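Signal recognition particle 54 kDa protein (Aeropyrum pernix, PDB 7EPK) is a signal recognition particle protein of the SRP54 family, combining a helical bundle, a P-loop nucleotide-binding domain that holds guanosine-5'-diphosphate here, and a signal peptide binding domain. Local coordinates at residues T111-L116 and I180-T185; G128-D133 and E171-R176; R145-E148 and M153-G156; E148-M153 and E273-L278. All coordinates share one frame; numbering follows the deposited sequence.

Contact 1 of 4, residues T111-L116 and I180-T185; sequences TTAGKL and IVIVDT. With GDP (guanosine-5'-diphosphate), chain B.
Two flat groups frame this contact, the carboxylate of Asp184 on the strand side and the guanine of GDP on the helix side. Asp184 meets the helix through its methylene, with Asp184 CB 4.4 Å from Ala113 CB, while its oxygens serve other partners: OD2 is hydrogen-bonded to Thr110 OG1, and OD1 takes a weak bond from Thr185 N. Thr111 CG2 stands off one face of the guanine just beyond its rim, 4.0 Å from GDP C8. Lys115 NZ, hydrogen-bonded to Glu277 O, is merely near the same face, beyond the ring, 3.5 Å from GDP O6. The setting is a P-loop NTPase fold, in which helix 109-122 follows the phosphate-binding loop and lies against the parallel sheet. Segments 111-116 and 180-184 run antiparallel at 170°, their axes 8.9 Å apart.

Ile182 supplies most of the apolar packing. With CG1 beside the backbone N (chi1 -57°) and the chain extended beyond it, CD1 is carried forward to the helix, where it rests against Ala113 O and the branch point of Leu116. Its second branch, CG2, reaches the methyl of Ala113. Leu101 and Leu129, from the strands next to 180-184, complete this buried layer. The Asp184 side chain lies about 5 Å from the bound magnesium ion. The helix also faces the nucleotide: Thr111 N donates to GDP O2A at 2.9 Å, although the position of that oxygen is less certain.

Contact 2 of 4, residues G128-D133 and E171-R176; sequences GLVSSD and EDLLSR
Leu173 of helix 162-175 packs directly on the backbone of strand 127-131 and the side chain of Val130, a helix-on-sheet contact of the three-layered alpha/beta fold of P-loop NTPases. The helix belongs to the crossover joining strands 153-156 and 180-184, and strand 127-131 lies between those two in the sheet, so the connection has to pass over it. The short axes of strand 128-131 and helix 171-175 run nearly antiparallel, at 165°, and approach to 8.9 Å.

Apolar contact carries the interface. A chi1 of -73° sets CG of Leu173 opposite its own carbonyl carbon, and the two methyls fork over the strand. Leu173 CD1 comes to 3.3 Å from Val130 CG2 and also lies close to Leu129 O. The other methyl, Leu173 CD2, sits 3.8 Å from Gly128 CA, touching main chain directly because the glycine brings no side chain of its own. Leu129 points away, into the other layer, where Leu143 and Ala147 receive it. Val181 and Met153 also touch Leu173, one from each neighbouring strand.

Polar bonds gather at the helix end. Asp172 OD2 and Arg176 NH1 form a salt bridge one turn apart, and Arg176 NH1, just past the helix, also donates to Phe154 O of the edge strand. Near the last turn, Glu171 O accepts two hydrogen bonds from opposite faces of its carbonyl plane: one from Ser175 N and one, at 2.9 Å, from Ser175 OG.

Contact 3 of 4, residues R145-E148 and M153-G156; sequences RLAE and MFYG
Ala147 and Phe154 mark the closest backbone approach, with their CA atoms 6.1 Å apart. The first lies near the end of helix 139-150, and the second in 153-156, a strand with few backbone bonds at the edge of the sheet. Four residues separate the two segments in sequence, so the chain folds back sharply as it passes from helix to strand. On its inner side, the strand is joined to the sheet by backbone hydrogen bonds of Met153 with Val127 and Leu129, and of Tyr155 with Ser131.

The side chains meet chiefly at one methyl group. Ala147 CB points into the strand and touches Phe154 CB at 3.9 Å, while the main-chain Met153 O lies at 4.0 Å from the same methyl. This is the closing step of the beta-alpha-beta unit formed by strand 127-131, helix 139-150 and strand 153-156, in which the helix meets the incoming strand through the methyl of Ala147. Phe154 carries its ring along the helix toward Tyr140: CG is anti to the backbone N (chi1 173°), which brings CD1 to 4.1 Å from Ala147 CB, a slanting approach. Farther along, the ring makes an edge-to-face stack with Tyr140 and also packs on Leu143 and Lys144. Met153 points away from the helix, its side chain reaching Lys126, whereas Ala147 also touches Leu129 within the sheet.

Contact 4 of 4, residues E148-M153 and E273-L278; sequences EEAGAM and ETLGEL. With GDP (guanosine-5'-diphosphate), chain B.
Just before Leu275, which meets Ala150 across this contact, Thr274 OG1 receives two weak hydrogen bonds, from Gly276 N at 3.2 Å and Glu277 N at 3.4 Å. They span the turn that includes Leu275, in the loop linking strands 265-270 and 278-280 of this P-loop NTPase fold. The loop continues through an inverse gamma turn centred on Glu277. Its carboxylate reaches back along the loop, OE1 accepting from Glu273 N at 3.2 Å, a donor that stands 62° out of the carboxylate plane.

On the other side, helix 139-150 ends in a Schellman motif, with Gly151 at positive phi and Gly151 N bonded to Glu148 O. Beside this terminus, Leu275 inserts as the main apolar element. A chi1 of 174° turns CG away from the Leu275 backbone N, directing the branched end at the helix, where CD1 touches Ala150 CB at 3.4 Å. Tyr118 of helix 109-122 touches both residues. Glu273 places its CG 3.4 Å from GDP O2', so the loop borders both nucleotide and helix end. The Glu149 and Leu275 side chains run alongside in opposing senses, with Glu149 OE2 4.1 Å from Leu275 CB.

How the contacts relate
Contacts 1, 2 and 3 pack helices on one sheet, contact 2 from one layer and contacts 1 and 3 from the other. Contact 3 is nested inside the loop closed by contact 2, itself inside that of contact 1. Strands 180-184 and 127-131 join contacts 1 and 2 through Asp184 N and Val130 O, 3.0 Å apart. Contact 4 continues from contact 3 along helix 139-150, where Ala147 O and Ala152 N are 2.7 Å apart. Contacts 1 and 4, centres about 10 Å apart, both touch GDP and meet where Lys115 NZ bonds to Glu277 O at 2.6 Å. Contacts 2 and 3 lie farther off, the Leu129 and Phe154 side chains being about 11 and 12 Å from GDP.

Contact 1 of 4, residues T111-L116 and I180-T185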
loop_
_atom_site.group_PDB
_atom_site.type_symbol
_atom_site.label_atom_id
_atom_site.label_comp_id
_atom_site.label_asym_id
_atom_site.label_seq_id
_atom_site.Cartn_x
_atom_site.Cartn_y
_atom_site.Cartn_z
ATOM N N THR A 111 -8.915 -2.083 -25.309
ATOM C CA THR A 111 -8.763 -0.800 -24.573
ATOM C C THR A 111 -7.691 -0.956 -23.460
ATOM O O THR A 111 -6.755 -0.111 -23.368
ATOM C CB THR A 111 -10.135 -0.303 -24.076
ATOM O OG1 THR A 111 -11.220 -0.729 -24.923
ATOM C CG2 THR A 111 -10.150 1.208 -23.963
ATOM N N THR A 112 -7.775 -2.008 -22.642
ATOM C CA THR A 112 -6.831 -2.249 -21.519
ATOM C C THR A 112 -5.425 -2.472 -22.083
ATOM O O THR A 112 -4.467 -1.955 -21.488
ATOM C CB THR A 112 -7.306 -3.380 -20.590
ATOM O OG1 THR A 112 -8.628 -3.058 -20.147
ATOM C CG2 THR A 112 -6.401 -3.588 -19.391
ATOM N N ALA A 113 -5.306 -3.183 -23.203
ATOM C CA ALA A 113 -4.025 -3.387 -23.929
ATOM C C ALA A 113 -3.391 -2.022 -24.238
ATOM O O ALA A 113 -2.218 -1.820 -23.831
ATOM C CB ALA A 113 -4.230 -4.219 -25.178
ATOM N N GLY A 114 -4.143 -1.119 -24.886
ATOM C CA GLY A 114 -3.692 0.253 -25.195
ATOM C C GLY A 114 -3.293 1.007 -23.928
ATOM O O GLY A 114 -2.130 1.551 -23.875
ATOM N N LYS A 115 -4.205 1.031 -22.937
ATOM C CA LYS A 115 -4.043 1.789 -21.669
ATOM C C LYS A 115 -2.775 1.289 -20.983
ATOM O O LYS A 115 -1.994 2.116 -20.435
ATOM C CB LYS A 115 -5.279 1.616 -20.778
ATOM C CG LYS A 115 -6.441 2.560 -21.081
ATOM C CD LYS A 115 -7.816 1.892 -21.151
ATOM C CE LYS A 115 -8.403 1.511 -19.807
ATOM N NZ LYS A 115 -9.115 2.648 -19.180
ATOM N N LEU A 116 -2.576 -0.027 -21.049
ATOM C CA LEU A 116 -1.439 -0.731 -20.404
ATOM C C LEU A 116 -0.144 -0.421 -21.152
ATOM O O LEU A 116 0.862 -0.222 -20.477
ATOM C CB LEU A 116 -1.719 -2.236 -20.371
ATOM C CG LEU A 116 -0.791 -3.047 -19.471
ATOM C CD1 LEU A 116 -0.938 -2.632 -18.016
ATOM C CD2 LEU A 116 -1.077 -4.528 -19.621
ATOM N N ILE A 180 8.834 -5.003 -23.228
ATOM C CA ILE A 180 7.497 -5.535 -22.840
ATOM C C ILE A 180 6.669 -5.765 -24.108
ATOM O O ILE A 180 6.585 -4.844 -24.920
ATOM C CB ILE A 180 6.778 -4.550 -21.895
ATOM C CG1 ILE A 180 7.574 -4.307 -20.615
ATOM C CG2 ILE A 180 5.351 -5.005 -21.596
ATOM C CD1 ILE A 180 6.929 -3.291 -19.681
ATOM N N VAL A 181 5.998 -6.911 -24.210
ATOM C CA VAL A 181 5.043 -7.267 -25.301
ATOM C C VAL A 181 3.709 -7.642 -24.663
ATOM O O VAL A 181 3.684 -8.576 -23.859
ATOM C CB VAL A 181 5.565 -8.445 -26.139
ATOM C CG1 VAL A 181 4.540 -8.888 -27.165
ATOM C CG2 VAL A 181 6.880 -8.106 -26.809
ATOM N N ILE A 182 2.645 -6.948 -25.037
ATOM C CA ILE A 182 1.253 -7.220 -24.594
ATOM C C ILE A 182 0.547 -7.918 -25.753
ATOM O O ILE A 182 0.400 -7.297 -26.836
ATOM C CB ILE A 182 0.528 -5.925 -24.202
ATOM C CG1 ILE A 182 1.257 -5.151 -23.101
ATOM C CG2 ILE A 182 -0.904 -6.236 -23.814
ATOM C CD1 ILE A 182 0.710 -3.745 -22.880
ATOM N N VAL A 183 0.099 -9.144 -25.533
ATOM C CA VAL A 183 -0.603 -9.923 -26.576
ATOM C C VAL A 183 -2.116 -9.806 -26.387
ATOM O O VAL A 183 -2.636 -10.540 -25.542
ATOM C CB VAL A 183 -0.113 -11.373 -26.530
ATOM C CG1 VAL A 183 -0.923 -12.257 -27.460
ATOM C CG2 VAL A 183 1.374 -11.432 -26.857
ATOM N N ASP A 184 -2.791 -8.958 -27.173
ATOM C CA ASP A 184 -4.278 -8.839 -27.171
ATOM C C ASP A 184 -4.874 -10.116 -27.785
ATOM O O ASP A 184 -4.241 -10.709 -28.669
ATOM C CB ASP A 184 -4.761 -7.572 -27.898
ATOM C CG ASP A 184 -6.267 -7.318 -27.813
ATOM O OD1 ASP A 184 -6.929 -8.000 -27.033
ATOM O OD2 ASP A 184 -6.779 -6.447 -28.538
ATOM N N THR A 185 -6.050 -10.529 -27.316
ATOM C CA THR A 185 -6.714 -11.808 -27.684
ATOM C C THR A 185 -8.191 -11.552 -28.006
ATOM O O THR A 185 -8.756 -10.506 -27.560
ATOM C CB THR A 185 -6.611 -12.883 -26.578
ATOM O OG1 THR A 185 -7.152 -12.417 -25.333
ATOM C CG2 THR A 185 -5.189 -13.337 -26.327
HETATM P PB GDP B . -12.850 -6.260 -25.720
HETATM O O1B GDP B . -13.863 -6.973 -26.588
HETATM O O2B GDP B . -12.630 -7.009 -24.419
HETATM O O3B GDP B . -11.547 -5.887 -26.409
HETATM O O3A GDP B . -13.453 -4.834 -25.284
HETATM P PA GDP B . -13.076 -3.407 -25.970
HETATM O O1A GDP B . -13.460 -3.548 -27.436
HETATM O O2A GDP B . -11.738 -2.881 -25.508
HETATM O "O5'" GDP B . -14.095 -2.351 -25.329
HETATM C "C5'" GDP B . -15.495 -2.639 -25.151
HETATM C "C4'" GDP B . -16.139 -1.390 -24.576
HETATM O "O4'" GDP B . -15.633 -1.177 -23.251
HETATM C "C3'" GDP B . -15.757 -0.151 -25.380
HETATM O "O3'" GDP B . -16.924 0.629 -25.622
HETATM C "C2'" GDP B . -14.734 0.585 -24.528
HETATM O "O2'" GDP B . -14.773 1.996 -24.786
HETATM C "C1'" GDP B . -15.162 0.182 -23.107
HETATM N N9 GDP B . -14.179 0.284 -21.961
HETATM C C8 GDP B . -13.031 -0.400 -21.783
HETATM N N7 GDP B . -12.419 -0.073 -20.611
HETATM C C5 GDP B . -13.203 0.819 -20.006
HETATM C C6 GDP B . -13.156 1.565 -18.746
HETATM O O6 GDP B . -12.195 1.427 -17.970
HETATM N N1 GDP B . -14.151 2.416 -18.472
HETATM C C2 GDP B . -15.192 2.599 -19.310
HETATM N N2 GDP B . -16.170 3.470 -18.957
HETATM N N3 GDP B . -15.301 1.939 -20.493
HETATM C C4 GDP B . -14.349 1.055 -20.884
#

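Contact 2 of 4, residues G128-D133 and E171-R176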
loop_
_atom_site.group_PDB
_atom_site.type_symbol
_atom_site.label_atom_id
_atom_site.label_comp_id
_atom_site.label_asym_id
_atom_site.label_seq_id
_atom_site.Cartn_x
_atom_site.Cartn_y
_atom_site.Cartn_z
ATOM N N GLY A 128 5.781 -3.033 -27.271
ATOM C CA GLY A 128 5.007 -3.484 -28.452
ATOM C C GLY A 128 3.676 -4.110 -28.049
ATOM O O GLY A 128 3.643 -4.730 -26.968
ATOM N N LEU A 129 2.612 -3.889 -28.845
ATOM C CA LEU A 129 1.303 -4.613 -28.803
ATOM C C LEU A 129 1.241 -5.633 -29.956
ATOM O O LEU A 129 1.956 -5.475 -30.956
ATOM C CB LEU A 129 0.144 -3.613 -28.888
ATOM C CG LEU A 129 -0.150 -2.820 -27.604
ATOM C CD1 LEU A 129 -0.925 -1.545 -27.881
ATOM C CD2 LEU A 129 -0.931 -3.648 -26.608
ATOM N N VAL A 130 0.431 -6.674 -29.817
ATOM C CA VAL A 130 0.242 -7.753 -30.828
ATOM C C VAL A 130 -1.256 -8.019 -30.962
ATOM O O VAL A 130 -1.878 -8.411 -29.936
ATOM C CB VAL A 130 0.970 -9.032 -30.394
ATOM C CG1 VAL A 130 0.594 -10.229 -31.248
ATOM C CG2 VAL A 130 2.475 -8.846 -30.354
ATOM N N SER A 131 -1.826 -7.845 -32.159
ATOM C CA SER A 131 -3.239 -8.217 -32.461
ATOM C C SER A 131 -3.295 -9.700 -32.864
ATOM O O SER A 131 -2.907 -10.037 -33.999
ATOM C CB SER A 131 -3.875 -7.318 -33.509
ATOM O OG SER A 131 -5.269 -7.600 -33.654
ATOM N N SER A 132 -3.734 -10.563 -31.947
ATOM C CA SER A 132 -3.977 -12.004 -32.201
ATOM C C SER A 132 -5.457 -12.213 -32.535
ATOM O O SER A 132 -5.762 -13.254 -33.157
ATOM C CB SER A 132 -3.573 -12.854 -31.025
ATOM O OG SER A 132 -4.665 -12.998 -30.112
ATOM N N ASP A 133 -6.336 -11.301 -32.087
ATOM C CA ASP A 133 -7.808 -11.423 -32.253
ATOM C C ASP A 133 -8.101 -11.557 -33.746
ATOM O O ASP A 133 -7.634 -10.709 -34.517
ATOM C CB ASP A 133 -8.562 -10.236 -31.658
ATOM C CG ASP A 133 -10.080 -10.370 -31.661
ATOM O OD1 ASP A 133 -10.586 -11.433 -32.127
ATOM O OD2 ASP A 133 -10.754 -9.398 -31.172
ATOM N N GLU A 171 8.047 -12.455 -31.968
ATOM C CA GLU A 171 9.395 -12.457 -32.587
ATOM C C GLU A 171 9.643 -11.081 -33.221
ATOM O O GLU A 171 10.736 -10.509 -33.003
ATOM C CB GLU A 171 9.561 -13.658 -33.513
ATOM C CG GLU A 171 10.014 -14.914 -32.768
ATOM C CD GLU A 171 11.204 -14.743 -31.820
ATOM O OE1 GLU A 171 12.159 -13.969 -32.165
ATOM O OE2 GLU A 171 11.169 -15.363 -30.720
ATOM N N ASP A 172 8.651 -10.518 -33.899
ATOM C CA ASP A 172 8.838 -9.252 -34.654
ATOM C C ASP A 172 9.302 -8.153 -33.697
ATOM O O ASP A 172 10.285 -7.458 -34.028
ATOM C CB ASP A 172 7.557 -8.800 -35.350
ATOM C CG ASP A 172 7.752 -7.458 -36.025
ATOM O OD1 ASP A 172 8.351 -7.454 -37.130
ATOM O OD2 ASP A 172 7.350 -6.431 -35.424
ATOM N N LEU A 173 8.601 -8.037 -32.561
ATOM C CA LEU A 173 8.728 -6.959 -31.548
ATOM C C LEU A 173 9.983 -7.166 -30.695
ATOM O O LEU A 173 10.637 -6.181 -30.352
ATOM C CB LEU A 173 7.464 -6.966 -30.690
ATOM C CG LEU A 173 6.200 -6.436 -31.370
ATOM C CD1 LEU A 173 4.985 -6.660 -30.480
ATOM C CD2 LEU A 173 6.340 -4.951 -31.728
ATOM N N LEU A 174 10.319 -8.399 -30.353
ATOM C CA LEU A 174 11.616 -8.698 -29.693
ATOM C C LEU A 174 12.771 -8.249 -30.602
ATOM O O LEU A 174 13.711 -7.640 -30.059
ATOM C CB LEU A 174 11.678 -10.188 -29.338
ATOM C CG LEU A 174 11.234 -10.537 -27.912
ATOM C CD1 LEU A 174 10.507 -9.393 -27.226
ATOM C CD2 LEU A 174 10.361 -11.776 -27.894
ATOM N N SER A 175 12.675 -8.494 -31.920
ATOM C CA SER A 175 13.665 -8.120 -32.973
ATOM C C SER A 175 13.892 -6.610 -32.989
ATOM O O SER A 175 15.040 -6.209 -33.274
ATOM C CB SER A 175 13.222 -8.566 -34.326
ATOM O OG SER A 175 13.211 -9.976 -34.387
ATOM N N ARG A 176 12.835 -5.832 -32.708
ATOM C CA ARG A 176 12.797 -4.345 -32.762
ATOM C C ARG A 176 13.007 -3.771 -31.348
ATOM O O ARG A 176 12.655 -2.580 -31.122
ATOM C CB ARG A 176 11.468 -3.915 -33.398
ATOM C CG ARG A 176 11.219 -4.526 -34.775
ATOM C CD ARG A 176 9.760 -4.637 -35.189
ATOM N NE ARG A 176 9.160 -3.316 -35.312
ATOM C CZ ARG A 176 7.855 -3.060 -35.391
ATOM N NH1 ARG A 176 6.960 -4.041 -35.374
ATOM N NH2 ARG A 176 7.454 -1.803 -35.471
#

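Contact 3 of 4, residues R145-E148 and M153-G156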
loop_
_atom_site.group_PDB
_atom_site.type_symbol
_atom_site.label_atom_id
_atom_site.label_comp_id
_atom_site.label_asym_id
_atom_site.label_seq_id
_atom_site.Cartn_x
_atom_site.Cartn_y
_atom_site.Cartn_z
ATOM N N ARG A 145 -4.572 1.678 -33.887
ATOM C CA ARG A 145 -4.847 3.062 -33.409
ATOM C C ARG A 145 -4.156 3.265 -32.056
ATOM O O ARG A 145 -3.238 4.119 -31.983
ATOM C CB ARG A 145 -6.356 3.316 -33.280
ATOM C CG ARG A 145 -6.994 4.061 -34.447
ATOM C CD ARG A 145 -8.245 3.364 -34.969
ATOM N NE ARG A 145 -9.133 2.916 -33.900
ATOM C CZ ARG A 145 -10.151 2.062 -34.036
ATOM N NH1 ARG A 145 -10.884 1.749 -32.974
ATOM N NH2 ARG A 145 -10.430 1.529 -35.219
ATOM N N LEU A 146 -4.567 2.482 -31.049
ATOM C CA LEU A 146 -4.121 2.609 -29.629
ATOM C C LEU A 146 -2.591 2.501 -29.534
ATOM O O LEU A 146 -2.030 3.176 -28.661
ATOM C CB LEU A 146 -4.803 1.537 -28.764
ATOM C CG LEU A 146 -6.300 1.727 -28.536
ATOM C CD1 LEU A 146 -6.920 0.500 -27.890
ATOM C CD2 LEU A 146 -6.554 2.960 -27.686
ATOM N N ALA A 147 -1.950 1.685 -30.378
ATOM C CA ALA A 147 -0.495 1.420 -30.314
ATOM C C ALA A 147 0.268 2.709 -30.629
ATOM O O ALA A 147 1.140 3.107 -29.817
ATOM C CB ALA A 147 -0.115 0.296 -31.242
ATOM N N GLU A 148 -0.078 3.373 -31.737
ATOM C CA GLU A 148 0.569 4.650 -32.158
ATOM C C GLU A 148 0.093 5.777 -31.227
ATOM O O GLU A 148 0.942 6.563 -30.762
ATOM C CB GLU A 148 0.323 4.921 -33.648
ATOM C CG GLU A 148 1.545 5.471 -34.380
ATOM C CD GLU A 148 2.909 4.971 -33.903
ATOM O OE1 GLU A 148 3.842 5.796 -33.830
ATOM O OE2 GLU A 148 3.043 3.762 -33.598
ATOM N N MET A 153 5.180 0.203 -30.416
ATOM C CA MET A 153 5.269 -0.580 -31.674
ATOM C C MET A 153 4.046 -1.499 -31.780
ATOM O O MET A 153 3.317 -1.652 -30.791
ATOM C CB MET A 153 6.549 -1.411 -31.734
ATOM C CG MET A 153 7.818 -0.580 -31.655
ATOM S SD MET A 153 9.320 -1.598 -31.515
ATOM C CE MET A 153 10.462 -0.346 -30.926
ATOM N N PHE A 154 3.804 -2.053 -32.962
ATOM C CA PHE A 154 2.610 -2.885 -33.252
ATOM C C PHE A 154 2.997 -4.031 -34.180
ATOM O O PHE A 154 3.983 -3.938 -34.929
ATOM C CB PHE A 154 1.490 -2.050 -33.871
ATOM C CG PHE A 154 0.294 -2.839 -34.351
ATOM C CD1 PHE A 154 -0.767 -3.116 -33.504
ATOM C CD2 PHE A 154 0.211 -3.278 -35.665
ATOM C CE1 PHE A 154 -1.864 -3.835 -33.958
ATOM C CE2 PHE A 154 -0.888 -3.997 -36.115
ATOM C CZ PHE A 154 -1.922 -4.279 -35.259
ATOM N N TYR A 155 2.227 -5.108 -34.088
ATOM C CA TYR A 155 2.236 -6.222 -35.050
ATOM C C TYR A 155 0.933 -6.994 -34.891
ATOM O O TYR A 155 0.553 -7.275 -33.753
ATOM C CB TYR A 155 3.433 -7.134 -34.832
ATOM C CG TYR A 155 3.432 -8.300 -35.779
ATOM C CD1 TYR A 155 2.513 -9.324 -35.638
ATOM C CD2 TYR A 155 4.309 -8.354 -36.852
ATOM C CE1 TYR A 155 2.505 -10.401 -36.504
ATOM C CE2 TYR A 155 4.305 -9.425 -37.732
ATOM C CZ TYR A 155 3.400 -10.452 -37.551
ATOM O OH TYR A 155 3.369 -11.524 -38.379
ATOM N N GLY A 156 0.301 -7.321 -36.019
ATOM C CA GLY A 156 -0.940 -8.104 -36.085
ATOM C C GLY A 156 -1.147 -8.742 -37.446
ATOM O O GLY A 156 -0.470 -8.378 -38.393
#

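Contact 4 of 4, residues E148-M153 and E273-L278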
loop_
_atom_site.group_PDB
_atom_site.type_symbol
_atom_site.label_atom_id
_atom_site.label_comp_id
_atom_site.label_asym_id
_atom_site.label_seq_id
_atom_site.Cartn_x
_atom_site.Cartn_y
_atom_site.Cartn_z
ATOM N N GLU A 148 -0.078 3.373 -31.737
ATOM C CA GLU A 148 0.569 4.650 -32.158
ATOM C C GLU A 148 0.093 5.777 -31.227
ATOM O O GLU A 148 0.942 6.563 -30.762
ATOM C CB GLU A 148 0.323 4.921 -33.648
ATOM C CG GLU A 148 1.545 5.471 -34.380
ATOM C CD GLU A 148 2.909 4.971 -33.903
ATOM O OE1 GLU A 148 3.842 5.796 -33.830
ATOM O OE2 GLU A 148 3.043 3.762 -33.598
ATOM N N GLU A 149 -1.203 5.806 -30.911
ATOM C CA GLU A 149 -1.813 6.708 -29.896
ATOM C C GLU A 149 -1.039 6.629 -28.571
ATOM O O GLU A 149 -0.978 7.662 -27.874
ATOM C CB GLU A 149 -3.276 6.315 -29.698
ATOM C CG GLU A 149 -3.999 7.090 -28.614
ATOM C CD GLU A 149 -5.514 6.979 -28.713
ATOM O OE1 GLU A 149 -6.014 6.730 -29.841
ATOM O OE2 GLU A 149 -6.199 7.135 -27.671
ATOM N N ALA A 150 -0.507 5.450 -28.232
ATOM C CA ALA A 150 0.173 5.146 -26.951
ATOM C C ALA A 150 1.679 5.335 -27.114
ATOM O O ALA A 150 2.416 5.388 -26.093
ATOM C CB ALA A 150 -0.141 3.734 -26.524
ATOM N N GLY A 151 2.133 5.403 -28.357
ATOM C CA GLY A 151 3.572 5.493 -28.653
ATOM C C GLY A 151 4.262 4.170 -28.385
ATOM O O GLY A 151 5.325 4.178 -27.759
ATOM N N ALA A 152 3.671 3.078 -28.871
ATOM C CA ALA A 152 4.186 1.693 -28.752
ATOM C C ALA A 152 4.180 1.047 -30.135
ATOM O O ALA A 152 3.220 1.311 -30.896
ATOM C CB ALA A 152 3.336 0.895 -27.784
ATOM N N MET A 153 5.180 0.203 -30.416
ATOM C CA MET A 153 5.269 -0.580 -31.674
ATOM C C MET A 153 4.046 -1.499 -31.780
ATOM O O MET A 153 3.317 -1.652 -30.791
ATOM C CB MET A 153 6.549 -1.411 -31.734
ATOM C CG MET A 153 7.818 -0.580 -31.655
ATOM S SD MET A 153 9.320 -1.598 -31.515
ATOM C CE MET A 153 10.462 -0.346 -30.926
ATOM N N GLU A 273 -12.354 5.821 -20.576
ATOM C CA GLU A 273 -12.358 5.446 -22.010
ATOM C C GLU A 273 -11.050 5.885 -22.678
ATOM O O GLU A 273 -10.680 5.298 -23.710
ATOM C CB GLU A 273 -13.602 6.050 -22.658
ATOM C CG GLU A 273 -14.489 4.999 -23.295
ATOM C CD GLU A 273 -15.899 5.476 -23.551
ATOM O OE1 GLU A 273 -16.034 6.586 -24.112
ATOM O OE2 GLU A 273 -16.856 4.749 -23.156
ATOM N N THR A 274 -10.345 6.845 -22.096
ATOM C CA THR A 274 -9.092 7.393 -22.673
ATOM C C THR A 274 -7.936 6.479 -22.266
ATOM O O THR A 274 -8.005 5.866 -21.181
ATOM C CB THR A 274 -8.832 8.855 -22.271
ATOM O OG1 THR A 274 -7.877 8.903 -21.208
ATOM C CG2 THR A 274 -10.093 9.596 -21.875
ATOM N N LEU A 275 -6.926 6.423 -23.132
ATOM C CA LEU A 275 -5.613 5.764 -22.918
ATOM C C LEU A 275 -5.079 6.057 -21.510
ATOM O O LEU A 275 -4.581 5.108 -20.871
ATOM C CB LEU A 275 -4.660 6.315 -23.976
ATOM C CG LEU A 275 -3.206 5.872 -23.856
ATOM C CD1 LEU A 275 -2.916 4.781 -24.875
ATOM C CD2 LEU A 275 -2.266 7.067 -24.029
ATOM N N GLY A 276 -5.140 7.327 -21.085
ATOM C CA GLY A 276 -4.613 7.834 -19.800
ATOM C C GLY A 276 -5.330 7.231 -18.601
ATOM O O GLY A 276 -4.658 6.934 -17.605
ATOM N N GLU A 277 -6.641 7.011 -18.708
ATOM C CA GLU A 277 -7.508 6.530 -17.597
ATOM C C GLU A 277 -7.121 5.093 -17.190
ATOM O O GLU A 277 -7.946 4.165 -17.369
ATOM C CB GLU A 277 -8.987 6.631 -17.997
ATOM C CG GLU A 277 -9.448 8.047 -18.356
ATOM C CD GLU A 277 -10.917 8.372 -18.101
ATOM O OE1 GLU A 277 -11.684 8.554 -19.075
ATOM O OE2 GLU A 277 -11.293 8.472 -16.919
ATOM N N LEU A 278 -5.936 4.911 -16.597
ATOM C CA LEU A 278 -5.513 3.607 -16.014
ATOM C C LEU A 278 -4.399 3.782 -14.966
ATOM O O LEU A 278 -3.238 4.080 -15.347
ATOM C CB LEU A 278 -5.032 2.692 -17.139
ATOM C CG LEU A 278 -4.669 1.282 -16.682
ATOM C CD1 LEU A 278 -5.781 0.316 -17.065
ATOM C CD2 LEU A 278 -3.325 0.862 -17.255
HETATM P PB GDP B . -12.850 -6.260 -25.720
HETATM O O1B GDP B . -13.863 -6.973 -26.588
HETATM O O2B GDP B . -12.630 -7.009 -24.419
HETATM O O3B GDP B . -11.547 -5.887 -26.409
HETATM O O3A GDP B . -13.453 -4.834 -25.284
HETATM P PA GDP B . -13.076 -3.407 -25.970
HETATM O O1A GDP B . -13.460 -3.548 -27.436
HETATM O O2A GDP B . -11.738 -2.881 -25.508
HETATM O "O5'" GDP B . -14.095 -2.351 -25.329
HETATM C "C5'" GDP B . -15.495 -2.639 -25.151
HETATM C "C4'" GDP B . -16.139 -1.390 -24.576
HETATM O "O4'" GDP B . -15.633 -1.177 -23.251
HETATM C "C3'" GDP B . -15.757 -0.151 -25.380
HETATM O "O3'" GDP B . -16.924 0.629 -25.622
HETATM C "C2'" GDP B . -14.734 0.585 -24.528
HETATM O "O2'" GDP B . -14.773 1.996 -24.786
HETATM C "C1'" GDP B . -15.162 0.182 -23.107
HETATM N N9 GDP B . -14.179 0.284 -21.961
HETATM C C8 GDP B . -13.031 -0.400 -21.783
HETATM N N7 GDP B . -12.419 -0.073 -20.611
HETATM C C5 GDP B . -13.203 0.819 -20.006
HETATM C C6 GDP B . -13.156 1.565 -18.746
HETATM O O6 GDP B . -12.195 1.427 -17.970
HETATM N N1 GDP B . -14.151 2.416 -18.472
HETATM C C2 GDP B . -15.192 2.599 -19.310
HETATM N N2 GDP B . -16.170 3.470 -18.957
HETATM N N3 GDP B . -15.301 1.939 -20.493
HETATM C C4 GDP B . -14.349 1.055 -20.884
#